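Local coordinates for protein VIN1 (Oscarella pearsei, PDB 6BFI) that probably binds actin filaments, as a sponge homolog of vinculin, and may play a role in cell-cell adhesion, at residues Glu801-Met804 with Arg805-Asp809; Thr754-Leu757 with Gln758-Arg762; Lys8-Glu11 with Ser12-Pro16; Asp550-Asn554 with Pro555-Ala559; Asn745-Asp749 with Lys750-Thr754. One frame throughout, in Å; residues are numbered along the deposited sequence.

Interaction 1: Glu801-Met804 with Arg805-Asp809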
loop_
_atom_site.group_PDB
_atom_site.type_symbol
_atom_site.label_atom_id
_atom_site.label_comp_id
_atom_site.label_asym_id
_atom_site.label_seq_id
_atom_site.Cartn_x
_atom_site.Cartn_y
_atom_site.Cartn_z
ATOM N N GLU A 801 -10.910 6.648 15.519
ATOM C CA GLU A 801 -11.138 6.942 14.108
ATOM C C GLU A 801 -10.352 5.988 13.218
ATOM O O GLU A 801 -10.891 5.434 12.251
ATOM C CB GLU A 801 -10.764 8.395 13.808
ATOM C CG GLU A 801 -11.761 9.412 14.330
ATOM C CD GLU A 801 -11.257 10.837 14.215
ATOM O OE1 GLU A 801 -10.024 11.031 14.180
ATOM O OE2 GLU A 801 -12.093 11.764 14.155
ATOM N N ASN A 802 -9.071 5.774 13.539
ATOM C CA ASN A 802 -8.269 4.835 12.761
ATOM C C ASN A 802 -8.870 3.432 12.791
ATOM O O ASN A 802 -8.919 2.745 11.760
ATOM C CB ASN A 802 -6.834 4.824 13.281
ATOM C CG ASN A 802 -5.990 3.754 12.628
ATOM O OD1 ASN A 802 -5.405 2.912 13.305
ATOM N ND2 ASN A 802 -5.929 3.776 11.303
ATOM N N LEU A 803 -9.346 2.995 13.961
ATOM C CA LEU A 803 -9.975 1.679 14.054
ATOM C C LEU A 803 -11.216 1.590 13.173
ATOM O O LEU A 803 -11.427 0.582 12.490
ATOM C CB LEU A 803 -10.339 1.360 15.503
ATOM C CG LEU A 803 -11.051 0.018 15.697
ATOM C CD1 LEU A 803 -10.184 -1.130 15.194
ATOM C CD2 LEU A 803 -11.435 -0.195 17.153
ATOM N N MET A 804 -12.049 2.634 13.173
ATOM C CA MET A 804 -13.267 2.587 12.370
ATOM C C MET A 804 -12.956 2.587 10.876
ATOM O O MET A 804 -13.566 1.827 10.111
ATOM C CB MET A 804 -14.186 3.749 12.743
ATOM C CG MET A 804 -14.900 3.539 14.072
ATOM S SD MET A 804 -15.293 1.794 14.348
ATOM C CE MET A 804 -17.045 1.866 14.668
ATOM N N ARG A 805 -12.008 3.424 10.439
ATOM C CA ARG A 805 -11.566 3.378 9.047
ATOM C C ARG A 805 -11.101 1.977 8.670
ATOM O O ARG A 805 -11.478 1.438 7.620
ATOM C CB ARG A 805 -10.443 4.390 8.812
ATOM C CG ARG A 805 -10.892 5.836 8.789
ATOM C CD ARG A 805 -9.787 6.735 8.254
ATOM N NE ARG A 805 -8.572 6.642 9.058
ATOM C CZ ARG A 805 -8.277 7.459 10.063
ATOM N NH1 ARG A 805 -9.109 8.438 10.389
ATOM N NH2 ARG A 805 -7.148 7.299 10.739
ATOM N N THR A 806 -10.293 1.365 9.539
ATOM C CA THR A 806 -9.790 0.025 9.261
ATOM C C THR A 806 -10.927 -0.985 9.141
ATOM O O THR A 806 -10.934 -1.809 8.220
ATOM C CB THR A 806 -8.806 -0.394 10.353
ATOM O OG1 THR A 806 -7.717 0.536 10.390
ATOM C CG2 THR A 806 -8.265 -1.787 10.080
ATOM N N VAL A 807 -11.904 -0.930 10.051
ATOM C CA VAL A 807 -13.011 -1.885 10.015
ATOM C C VAL A 807 -13.829 -1.713 8.740
ATOM O O VAL A 807 -14.242 -2.697 8.112
ATOM C CB VAL A 807 -13.887 -1.739 11.273
ATOM C CG1 VAL A 807 -15.147 -2.588 11.150
ATOM C CG2 VAL A 807 -13.102 -2.132 12.516
ATOM N N LYS A 808 -14.078 -0.466 8.338
ATOM C CA LYS A 808 -14.828 -0.211 7.110
ATOM C C LYS A 808 -14.103 -0.781 5.892
ATOM O O LYS A 808 -14.686 -1.533 5.088
ATOM C CB LYS A 808 -15.053 1.296 6.974
ATOM C CG LYS A 808 -15.517 1.777 5.621
ATOM C CD LYS A 808 -15.736 3.281 5.668
ATOM C CE LYS A 808 -16.053 3.848 4.300
ATOM N NZ LYS A 808 -16.331 5.309 4.365
ATOM N N ASP A 809 -12.815 -0.450 5.750
ATOM C CA ASP A 809 -12.035 -1.019 4.657
ATOM C C ASP A 809 -11.979 -2.541 4.739
ATOM O O ASP A 809 -11.815 -3.209 3.712
ATOM C CB ASP A 809 -10.626 -0.426 4.652
ATOM C CG ASP A 809 -10.615 1.042 4.271
ATOM O OD1 ASP A 809 -11.419 1.437 3.400
ATOM O OD2 ASP A 809 -9.805 1.802 4.843
#
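R805 N donates to E801 O at 2.9 Å and almost straight (177°), and V807 N to L803 O and K808 N to M804 O carry on the same i to i+4 ladder. Residues 801-809 are thus unbroken alpha-helix, inside helix 786-817 of this all-helical vinculin-family fold. N802 O is gripped twice: T806 N reaches it at 3.0 Å and T806 OG1 at 2.9 Å, the two coming from opposite faces of the carbonyl plane. T806 can do this because OG1 sits beside its own backbone N (chi1 -60°), turned back to the preceding turn. With a valine here, N802 O would probably lose its second donor and keep the main-chain bond alone. The T806 side chain also touches I763 and I766 of helix 763-778, while M804 and V807 pack on helix 690-710. L803 CD1 lies 4.1 Å from V807 CG2. R805 bends at chi3 and lays one guanidinium face over N802, with NH2 3.4 Å from N802 CA.

Interaction 2: Thr754-Leu757 with Gln758-Arg762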
loop_
_atom_site.group_PDB
_atom_site.type_symbol
_atom_site.label_atom_id
_atom_site.label_comp_id
_atom_site.label_asym_id
_atom_site.label_seq_id
_atom_site.Cartn_x
_atom_site.Cartn_y
_atom_site.Cartn_z
ATOM N N THR A 754 -4.214 -10.555 -0.123
ATOM C CA THR A 754 -3.262 -9.596 0.428
ATOM C C THR A 754 -3.956 -8.305 0.840
ATOM O O THR A 754 -3.647 -7.735 1.893
ATOM C CB THR A 754 -2.160 -9.313 -0.595
ATOM O OG1 THR A 754 -1.337 -10.476 -0.751
ATOM C CG2 THR A 754 -1.296 -8.142 -0.153
ATOM N N ASN A 755 -4.905 -7.833 0.025
ATOM C CA ASN A 755 -5.618 -6.601 0.353
ATOM C C ASN A 755 -6.301 -6.698 1.712
ATOM O O ASN A 755 -6.293 -5.735 2.489
ATOM C CB ASN A 755 -6.638 -6.283 -0.739
ATOM C CG ASN A 755 -7.371 -4.979 -0.491
ATOM O OD1 ASN A 755 -6.818 -4.044 0.086
ATOM N ND2 ASN A 755 -8.625 -4.910 -0.926
ATOM N N LEU A 756 -6.887 -7.857 2.024
ATOM C CA LEU A 756 -7.571 -8.018 3.302
ATOM C C LEU A 756 -6.587 -8.233 4.449
ATOM O O LEU A 756 -6.797 -7.720 5.557
ATOM C CB LEU A 756 -8.561 -9.182 3.221
ATOM C CG LEU A 756 -9.361 -9.506 4.484
ATOM C CD1 LEU A 756 -10.193 -8.308 4.928
ATOM C CD2 LEU A 756 -10.246 -10.723 4.256
ATOM N N LEU A 757 -5.507 -8.982 4.204
ATOM C CA LEU A 757 -4.556 -9.259 5.277
ATOM C C LEU A 757 -3.792 -8.005 5.688
ATOM O O LEU A 757 -3.492 -7.818 6.875
ATOM C CB LEU A 757 -3.590 -10.365 4.857
ATOM C CG LEU A 757 -4.203 -11.766 4.850
ATOM C CD1 LEU A 757 -3.127 -12.827 4.707
ATOM C CD2 LEU A 757 -5.023 -11.995 6.109
ATOM N N GLN A 758 -3.469 -7.134 4.726
ATOM C CA GLN A 758 -2.809 -5.873 5.060
ATOM C C GLN A 758 -3.635 -5.065 6.052
ATOM O O GLN A 758 -3.084 -4.397 6.934
ATOM C CB GLN A 758 -2.559 -5.056 3.793
ATOM C CG GLN A 758 -1.469 -5.602 2.892
ATOM C CD GLN A 758 -1.247 -4.738 1.666
ATOM O OE1 GLN A 758 -1.953 -3.751 1.454
ATOM N NE2 GLN A 758 -0.263 -5.103 0.852
ATOM N N LEU A 759 -4.962 -5.115 5.922
ATOM C CA LEU A 759 -5.830 -4.402 6.851
ATOM C C LEU A 759 -5.966 -5.149 8.172
ATOM O O LEU A 759 -6.005 -4.522 9.238
ATOM C CB LEU A 759 -7.203 -4.178 6.217
ATOM C CG LEU A 759 -7.203 -3.412 4.893
ATOM C CD1 LEU A 759 -8.592 -3.411 4.280
ATOM C CD2 LEU A 759 -6.699 -1.992 5.094
ATOM N N LEU A 760 -6.031 -6.483 8.128
ATOM C CA LEU A 760 -6.175 -7.245 9.363
ATOM C C LEU A 760 -4.930 -7.204 10.241
ATOM O O LEU A 760 -5.044 -7.389 11.458
ATOM C CB LEU A 760 -6.516 -8.705 9.053
ATOM C CG LEU A 760 -7.921 -9.043 8.557
ATOM C CD1 LEU A 760 -8.194 -10.524 8.772
ATOM C CD2 LEU A 760 -8.975 -8.193 9.251
ATOM N N ASP A 761 -3.748 -6.965 9.666
ATOM C CA ASP A 761 -2.515 -7.114 10.434
ATOM C C ASP A 761 -2.297 -5.997 11.446
ATOM O O ASP A 761 -1.536 -6.191 12.399
ATOM C CB ASP A 761 -1.313 -7.205 9.493
ATOM C CG ASP A 761 -1.160 -8.585 8.878
ATOM O OD1 ASP A 761 -1.566 -9.571 9.529
ATOM O OD2 ASP A 761 -0.637 -8.684 7.747
ATOM N N ARG A 762 -2.932 -4.838 11.276
ATOM C CA ARG A 762 -2.737 -3.732 12.204
ATOM C C ARG A 762 -3.868 -3.586 13.218
ATOM O O ARG A 762 -3.779 -2.728 14.101
ATOM C CB ARG A 762 -2.544 -2.418 11.433
ATOM C CG ARG A 762 -3.698 -2.002 10.534
ATOM C CD ARG A 762 -3.337 -0.728 9.773
ATOM N NE ARG A 762 -4.480 -0.123 9.093
ATOM C CZ ARG A 762 -4.736 -0.250 7.794
ATOM N NH1 ARG A 762 -3.926 -0.962 7.019
ATOM N NH2 ARG A 762 -5.801 0.341 7.267
#
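Q758 opens the second segment by giving its N-H to T754 O at 2.9 Å. Its CG stands beside the backbone N (chi1 -72°) and the chain runs on extended, which carries NE2 to 3.4 Å from the T754 methyl CG2; the T754 hydroxyl itself is engaged by K750 O. At L759 the backbone N makes a weak bond to L756 O, 3.2 Å long and bent to 123°, while L759 CG rests 3.5 Å from N755 O. L760 N reaches that same L756 O at 3.0 Å. The isobutyl group of L760 meets two leucines, CG lying 4.3 Å from L756 CD1 and CD1 4.4 Å from L757 CD2. D761 N then bonds L757 O, at a bent 132°, with the D761 carboxylate folded back beside that carbonyl. The arrangement is that of an amphipathic helix: L756, L757 and L760 pack on A740 and A744 of helix 718-745, whereas T754, Q758 and D761 lie exposed.

Interaction 3: Lys8-Glu11 with Ser12-Pro16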
loop_
_atom_site.group_PDB
_atom_site.type_symbol
_atom_site.label_atom_id
_atom_site.label_comp_id
_atom_site.label_asym_id
_atom_site.label_seq_id
_atom_site.Cartn_x
_atom_site.Cartn_y
_atom_site.Cartn_z
ATOM N N LYS A 8 7.889 -2.729 21.423
ATOM C CA LYS A 8 7.340 -3.945 22.016
ATOM C C LYS A 8 7.559 -3.994 23.523
ATOM O O LYS A 8 6.736 -4.565 24.248
ATOM C CB LYS A 8 7.952 -5.178 21.353
ATOM C CG LYS A 8 7.547 -5.363 19.902
ATOM C CD LYS A 8 8.292 -6.526 19.263
ATOM C CE LYS A 8 7.842 -6.748 17.831
ATOM N NZ LYS A 8 8.552 -7.899 17.206
ATOM N N THR A 9 8.658 -3.418 24.012
ATOM C CA THR A 9 8.862 -3.323 25.454
ATOM C C THR A 9 7.861 -2.365 26.088
ATOM O O THR A 9 7.304 -2.654 27.156
ATOM C CB THR A 9 10.294 -2.877 25.754
ATOM O OG1 THR A 9 11.214 -3.849 25.241
ATOM C CG2 THR A 9 10.506 -2.719 27.252
ATOM N N LEU A 10 7.620 -1.221 25.440
ATOM C CA LEU A 10 6.644 -0.260 25.945
ATOM C C LEU A 10 5.266 -0.894 26.077
ATOM O O LEU A 10 4.661 -0.867 27.152
ATOM C CB LEU A 10 6.585 0.958 25.024
ATOM C CG LEU A 10 7.553 2.100 25.325
ATOM C CD1 LEU A 10 7.509 3.134 24.215
ATOM C CD2 LEU A 10 7.208 2.738 26.656
ATOM N N GLU A 11 4.754 -1.466 24.986
ATOM C CA GLU A 11 3.451 -2.120 25.033
ATOM C C GLU A 11 3.448 -3.276 26.024
ATOM O O GLU A 11 2.494 -3.442 26.798
ATOM C CB GLU A 11 3.067 -2.604 23.634
ATOM C CG GLU A 11 1.949 -3.632 23.609
ATOM C CD GLU A 11 1.670 -4.153 22.212
ATOM O OE1 GLU A 11 1.865 -3.392 21.239
ATOM O OE2 GLU A 11 1.260 -5.326 22.086
ATOM N N SER A 12 4.521 -4.069 26.031
ATOM C CA SER A 12 4.580 -5.247 26.891
ATOM C C SER A 12 4.480 -4.874 28.363
ATOM O O SER A 12 3.852 -5.593 29.148
ATOM C CB SER A 12 5.864 -6.028 26.618
ATOM O OG SER A 12 5.970 -7.152 27.474
ATOM N N VAL A 13 5.087 -3.760 28.755
ATOM C CA VAL A 13 5.053 -3.312 30.149
ATOM C C VAL A 13 3.771 -2.557 30.474
ATOM O O VAL A 13 3.126 -2.810 31.491
ATOM C CB VAL A 13 6.306 -2.461 30.463
ATOM C CG1 VAL A 13 6.113 -1.691 31.762
ATOM C CG2 VAL A 13 7.554 -3.332 30.528
ATOM N N ILE A 14 3.382 -1.621 29.617
ATOM C CA ILE A 14 2.291 -0.707 29.935
ATOM C C ILE A 14 0.926 -1.385 29.823
ATOM O O ILE A 14 -0.002 -1.045 30.570
ATOM C CB ILE A 14 2.384 0.546 29.039
ATOM C CG1 ILE A 14 3.641 1.344 29.401
ATOM C CG2 ILE A 14 1.142 1.418 29.160
ATOM C CD1 ILE A 14 3.796 2.628 28.624
ATOM N N ASP A 15 0.775 -2.352 28.915
ATOM C CA ASP A 15 -0.530 -2.985 28.720
ATOM C C ASP A 15 -1.077 -3.620 29.998
ATOM O O ASP A 15 -2.193 -3.259 30.417
ATOM C CB ASP A 15 -0.441 -3.982 27.559
ATOM C CG ASP A 15 -1.749 -4.695 27.301
ATOM O OD1 ASP A 15 -2.648 -4.086 26.683
ATOM O OD2 ASP A 15 -1.879 -5.867 27.712
ATOM N N PRO A 16 -0.366 -4.537 30.673
ATOM C CA PRO A 16 -0.960 -5.152 31.873
ATOM C C PRO A 16 -1.165 -4.173 33.017
ATOM O O PRO A 16 -2.143 -4.313 33.761
ATOM C CB PRO A 16 0.047 -6.251 32.242
ATOM C CG PRO A 16 1.338 -5.769 31.691
ATOM C CD PRO A 16 0.991 -5.058 30.417
#
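The flat groups where these two segments meet are the peptide carbonyls of the first turns of helix 8-32, and their donors approach from different directions. S12 N stands above the K8 carbonyl plane, 37° out of it, at 2.9 Å from K8 O. V13 N comes to T9 O with a smaller tilt, and I14 N lies nearly in line with the C=O of L10, at 2.9 Å. V13 N adds a weak second bond to L10 O, 3.3 Å long. D15 N closes on E11 O, and P16 comes next, its CD 4.2 Å from E11 O. This is the i to i+4 pattern of an alpha-helix in its opening turns, interrupted at P16: proline has no N-H to offer the turn before it, and the helix is kinked there.

Among the side chains, L10 and I14 lie side by side and point the same way, one turn apart, with L10 CD2 3.9 Å from I14 CD1. I14 CG1 is beside its backbone N (chi1 -67°), and this leans it back over L10 O, 3.3 Å away. The V13 branch CG2 likewise sits 3.4 Å from T9 O.

In this helical vinculin-family fold L10, V13 and I14 form the packed apolar side: L10 and V13 meet L123 of helix 102-145, and I14 touches S120 there and I772 of helix 763-778. D15 touches T768 of helix 763-778, and K8 NZ bonds P180 O in the loop before helix 185-215.

Interaction 4: Asp550-Asn554 with Pro555-Ala559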
loop_
_atom_site.group_PDB
_atom_site.type_symbol
_atom_site.label_atom_id
_atom_site.label_comp_id
_atom_site.label_asym_id
_atom_site.label_seq_id
_atom_site.Cartn_x
_atom_site.Cartn_y
_atom_site.Cartn_z
ATOM N N ASP A 550 0.383 -16.970 -11.065
ATOM C CA ASP A 550 0.921 -16.820 -9.715
ATOM C C ASP A 550 -0.123 -16.298 -8.739
ATOM O O ASP A 550 -0.127 -16.694 -7.568
ATOM C CB ASP A 550 2.127 -15.881 -9.734
ATOM C CG ASP A 550 3.334 -16.496 -10.403
ATOM O OD1 ASP A 550 3.188 -17.568 -11.034
ATOM O OD2 ASP A 550 4.428 -15.904 -10.303
ATOM N N ASN A 551 -1.015 -15.423 -9.199
ATOM C CA ASN A 551 -1.991 -14.780 -8.330
ATOM C C ASN A 551 -3.135 -15.701 -7.920
ATOM O O ASN A 551 -3.953 -15.308 -7.081
ATOM C CB ASN A 551 -2.549 -13.533 -9.025
ATOM C CG ASN A 551 -3.402 -12.681 -8.107
ATOM O OD1 ASN A 551 -2.900 -12.070 -7.162
ATOM N ND2 ASN A 551 -4.703 -12.634 -8.381
ATOM N N SER A 552 -3.212 -16.909 -8.468
ATOM C CA SER A 552 -4.302 -17.828 -8.176
ATOM C C SER A 552 -3.795 -19.019 -7.374
ATOM O O SER A 552 -2.713 -19.548 -7.646
ATOM C CB SER A 552 -4.966 -18.322 -9.465
ATOM O OG SER A 552 -5.985 -19.265 -9.179
ATOM N N GLU A 553 -4.585 -19.434 -6.385
ATOM C CA GLU A 553 -4.324 -20.649 -5.627
ATOM C C GLU A 553 -5.150 -21.827 -6.125
ATOM O O GLU A 553 -5.228 -22.850 -5.439
ATOM C CB GLU A 553 -4.585 -20.415 -4.138
ATOM C CG GLU A 553 -3.748 -19.298 -3.534
ATOM C CD GLU A 553 -3.281 -19.608 -2.123
ATOM O OE1 GLU A 553 -3.813 -20.559 -1.512
ATOM O OE2 GLU A 553 -2.375 -18.904 -1.629
ATOM N N ASN A 554 -5.769 -21.700 -7.298
ATOM C CA ASN A 554 -6.559 -22.757 -7.916
ATOM C C ASN A 554 -5.644 -23.644 -8.750
ATOM O O ASN A 554 -5.231 -23.251 -9.848
ATOM C CB ASN A 554 -7.672 -22.152 -8.774
ATOM C CG ASN A 554 -8.618 -23.196 -9.335
ATOM O OD1 ASN A 554 -8.600 -24.357 -8.925
ATOM N ND2 ASN A 554 -9.460 -22.783 -10.273
ATOM N N PRO A 555 -5.313 -24.847 -8.271
ATOM C CA PRO A 555 -4.276 -25.644 -8.952
ATOM C C PRO A 555 -4.650 -26.064 -10.363
ATOM O O PRO A 555 -3.779 -26.093 -11.242
ATOM C CB PRO A 555 -4.108 -26.859 -8.025
ATOM C CG PRO A 555 -4.682 -26.432 -6.708
ATOM C CD PRO A 555 -5.803 -25.506 -7.050
ATOM N N GLU A 556 -5.919 -26.399 -10.607
ATOM C CA GLU A 556 -6.322 -26.837 -11.940
ATOM C C GLU A 556 -6.202 -25.705 -12.953
ATOM O O GLU A 556 -5.712 -25.911 -14.071
ATOM C CB GLU A 556 -7.750 -27.381 -11.904
ATOM C CG GLU A 556 -8.003 -28.403 -10.804
ATOM C CD GLU A 556 -7.203 -29.682 -10.986
ATOM O OE1 GLU A 556 -6.830 -29.997 -12.136
ATOM O OE2 GLU A 556 -6.947 -30.371 -9.976
ATOM N N PHE A 557 -6.639 -24.501 -12.576
ATOM C CA PHE A 557 -6.518 -23.356 -13.473
ATOM C C PHE A 557 -5.056 -23.003 -13.726
ATOM O O PHE A 557 -4.687 -22.638 -14.849
ATOM C CB PHE A 557 -7.280 -22.162 -12.898
ATOM C CG PHE A 557 -6.931 -20.850 -13.540
ATOM C CD1 PHE A 557 -7.257 -20.598 -14.861
ATOM C CD2 PHE A 557 -6.282 -19.862 -12.816
ATOM C CE1 PHE A 557 -6.931 -19.389 -15.453
ATOM C CE2 PHE A 557 -5.960 -18.651 -13.399
ATOM C CZ PHE A 557 -6.285 -18.413 -14.719
ATOM N N VAL A 558 -4.211 -23.113 -12.699
ATOM C CA VAL A 558 -2.785 -22.852 -12.880
ATOM C C VAL A 558 -2.169 -23.889 -13.810
ATOM O O VAL A 558 -1.278 -23.576 -14.610
ATOM C CB VAL A 558 -2.070 -22.814 -11.513
ATOM C CG1 VAL A 558 -0.563 -22.684 -11.694
ATOM C CG2 VAL A 558 -2.599 -21.666 -10.668
ATOM N N ALA A 559 -2.640 -25.134 -13.730
ATOM C CA ALA A 559 -2.123 -26.179 -14.608
ATOM C C ALA A 559 -2.538 -25.939 -16.055
ATOM O O ALA A 559 -1.712 -26.031 -16.972
ATOM C CB ALA A 559 -2.598 -27.550 -14.126
#
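N554 and F557 cross at about a right angle, the amide plane turned only 28° from the phenyl ring, and ND2 of N554 comes to 3.5 Å from F557 CB. The ring is met from another direction by S552, whose CB lies in the ring plane at its edge, 3.9 Å from CD2 of F557. With CG anti to the backbone N (chi1 165°), the F557 ring lies beside S552.

S552 OG, itself near the edge of the ring, accepts the N554 N-H at 3.1 Å and 162°, which folds residues 552-554 into an ST turn. V558 leans the same way from the next position of the helix, its CG2 3.2 Å from N554 O and 3.7 Å from S552 O. Its backbone N gives N554 O a 3.0 Å bond. The N554 side chain also crosses P555 at about a right angle, N554 OD1 lying 3.6 Å from P555 CD.

An alanine in place of N554 would probably open a gap between the proline ring and F557 and cost the contact with N616, which F557 also touches.

Taken together this is a helix start: an ST turn leading into an N-cap residue, N554, with proline in the first turn of helix 555-569.

Interaction 5: Asn745-Asp749 with Lys750-Thr754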
loop_
_atom_site.group_PDB
_atom_site.type_symbol
_atom_site.label_atom_id
_atom_site.label_comp_id
_atom_site.label_asym_id
_atom_site.label_seq_id
_atom_site.Cartn_x
_atom_site.Cartn_y
_atom_site.Cartn_z
ATOM N N ASN A 745 -8.380 -16.776 4.224
ATOM C CA ASN A 745 -7.724 -18.065 4.033
ATOM C C ASN A 745 -8.347 -18.843 2.880
ATOM O O ASN A 745 -7.631 -19.460 2.082
ATOM C CB ASN A 745 -7.785 -18.878 5.326
ATOM C CG ASN A 745 -6.875 -20.091 5.295
ATOM O OD1 ASN A 745 -7.281 -21.176 4.880
ATOM N ND2 ASN A 745 -5.635 -19.910 5.737
ATOM N N ALA A 746 -9.673 -18.825 2.771
ATOM C CA ALA A 746 -10.377 -19.563 1.730
ATOM C C ALA A 746 -10.467 -18.798 0.414
ATOM O O ALA A 746 -11.178 -19.240 -0.497
ATOM C CB ALA A 746 -11.783 -19.936 2.210
ATOM N N CYS A 747 -9.770 -17.673 0.296
ATOM C CA CYS A 747 -9.771 -16.882 -0.925
ATOM C C CYS A 747 -8.660 -17.352 -1.854
ATOM O O CYS A 747 -7.528 -17.585 -1.421
ATOM C CB CYS A 747 -9.591 -15.398 -0.604
ATOM S SG CYS A 747 -9.550 -14.310 -2.047
ATOM N N MET A 748 -8.995 -17.500 -3.136
ATOM C CA MET A 748 -8.054 -17.973 -4.142
ATOM C C MET A 748 -7.509 -16.847 -5.010
ATOM O O MET A 748 -6.897 -17.116 -6.048
ATOM C CB MET A 748 -8.714 -19.041 -5.015
ATOM C CG MET A 748 -9.706 -19.917 -4.270
ATOM S SD MET A 748 -10.186 -21.382 -5.205
ATOM C CE MET A 748 -8.729 -22.401 -4.997
ATOM N N ASP A 749 -7.721 -15.597 -4.611
ATOM C CA ASP A 749 -7.230 -14.427 -5.335
ATOM C C ASP A 749 -6.211 -13.740 -4.432
ATOM O O ASP A 749 -6.583 -13.029 -3.495
ATOM C CB ASP A 749 -8.381 -13.497 -5.707
ATOM C CG ASP A 749 -7.993 -12.475 -6.757
ATOM O OD1 ASP A 749 -6.782 -12.222 -6.931
ATOM O OD2 ASP A 749 -8.903 -11.921 -7.408
ATOM N N LYS A 750 -4.923 -13.950 -4.723
ATOM C CA LYS A 750 -3.874 -13.460 -3.834
ATOM C C LYS A 750 -3.857 -11.939 -3.762
ATOM O O LYS A 750 -3.388 -11.369 -2.771
ATOM C CB LYS A 750 -2.511 -13.992 -4.279
ATOM C CG LYS A 750 -2.346 -15.491 -4.108
ATOM C CD LYS A 750 -0.966 -15.955 -4.558
ATOM C CE LYS A 750 -0.808 -17.461 -4.414
ATOM N NZ LYS A 750 0.502 -17.948 -4.927
ATOM N N ARG A 751 -4.354 -11.264 -4.800
ATOM C CA ARG A 751 -4.449 -9.807 -4.760
ATOM C C ARG A 751 -5.430 -9.355 -3.683
ATOM O O ARG A 751 -5.079 -8.558 -2.802
ATOM C CB ARG A 751 -4.854 -9.276 -6.137
ATOM C CG ARG A 751 -3.679 -8.812 -6.986
ATOM C CD ARG A 751 -3.786 -9.292 -8.427
ATOM N NE ARG A 751 -5.006 -8.834 -9.088
ATOM C CZ ARG A 751 -5.381 -9.212 -10.306
ATOM N NH1 ARG A 751 -4.630 -10.059 -10.997
ATOM N NH2 ARG A 751 -6.506 -8.748 -10.835
ATOM N N ALA A 752 -6.661 -9.867 -3.727
ATOM C CA ALA A 752 -7.651 -9.512 -2.716
ATOM C C ALA A 752 -7.291 -10.104 -1.358
ATOM O O ALA A 752 -7.532 -9.480 -0.318
ATOM C CB ALA A 752 -9.037 -9.980 -3.157
ATOM N N LYS A 753 -6.719 -11.312 -1.354
ATOM C CA LYS A 753 -6.227 -11.922 -0.122
ATOM C C LYS A 753 -5.252 -10.993 0.594
ATOM O O LYS A 753 -5.431 -10.662 1.773
ATOM C CB LYS A 753 -5.559 -13.257 -0.458
ATOM C CG LYS A 753 -5.415 -14.243 0.685
ATOM C CD LYS A 753 -4.564 -15.427 0.240
ATOM C CE LYS A 753 -4.699 -16.619 1.172
ATOM N NZ LYS A 753 -6.006 -17.315 1.007
ATOM N N THR A 754 -4.214 -10.555 -0.123
ATOM C CA THR A 754 -3.262 -9.596 0.428
ATOM C C THR A 754 -3.956 -8.305 0.840
ATOM O O THR A 754 -3.647 -7.735 1.893
ATOM C CB THR A 754 -2.160 -9.313 -0.595
ATOM O OG1 THR A 754 -1.337 -10.476 -0.751
ATOM C CG2 THR A 754 -1.296 -8.142 -0.153
#
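K753 reaches back from the new helix and puts NZ between two backbone carbonyls, 2.9 Å from N745 O and 2.9 Å from C747 O. It gets there with CG anti to the backbone N (chi1 -160°), a chain that runs out extended, and a turn only at the last torsion (chi4 74°). The two bonds differ: NZ lies in the C747 carbonyl plane, on a lone pair, but stands well above the plane of the N745 carbonyl. With A744 O as a further acceptor, the ammonium group gathers the carbonyls of A744 and N745 at the end of helix 718-745 and that of C747 in the loop just after, and its charge probably suits that helix end.

C747 SG, also anti to its backbone N, accepts the D749 N-H at 3.4 Å. D749 is the N-cap of the next helix: K753 N bonds its O at 2.7 Å, while OD1 takes a weak capping bond, 3.4 Å, from R751 N. The R751 guanidinium is turned so that OD1 lies well out of its plane, an attraction of charges only.

The turn thus joins helix 718-745 to helix 750-760 and is held to the end of helix 524-550 and the loop after it, where N551 ND2 bonds D749 OD1 and D550 O accepts from K750 NZ.

Interactions 5 and 2 share T754 and run on along helix 750-760, their centres 11 Å apart. Interaction 2 leads across to interaction 1, where L759 CD1 packs 3.3 Å from D809 O and T806 CG2 lies 3.6 Å from L759 O. At the far end, interaction 5 meets interaction 4, with K750 N 2.9 Å from N551 O in a probable hydrogen bond. The four therefore form a row in the order 1, 2, 5, 4, in which the loop before helix 555-569 touches the start of helix 750-760. Interaction 3, near the chain's N-terminus, stands apart: its nearest atoms are about 9 Å from interaction 2 and about 12 Å from interaction 1, with helix 763-778 touching both interactions 1 and 3.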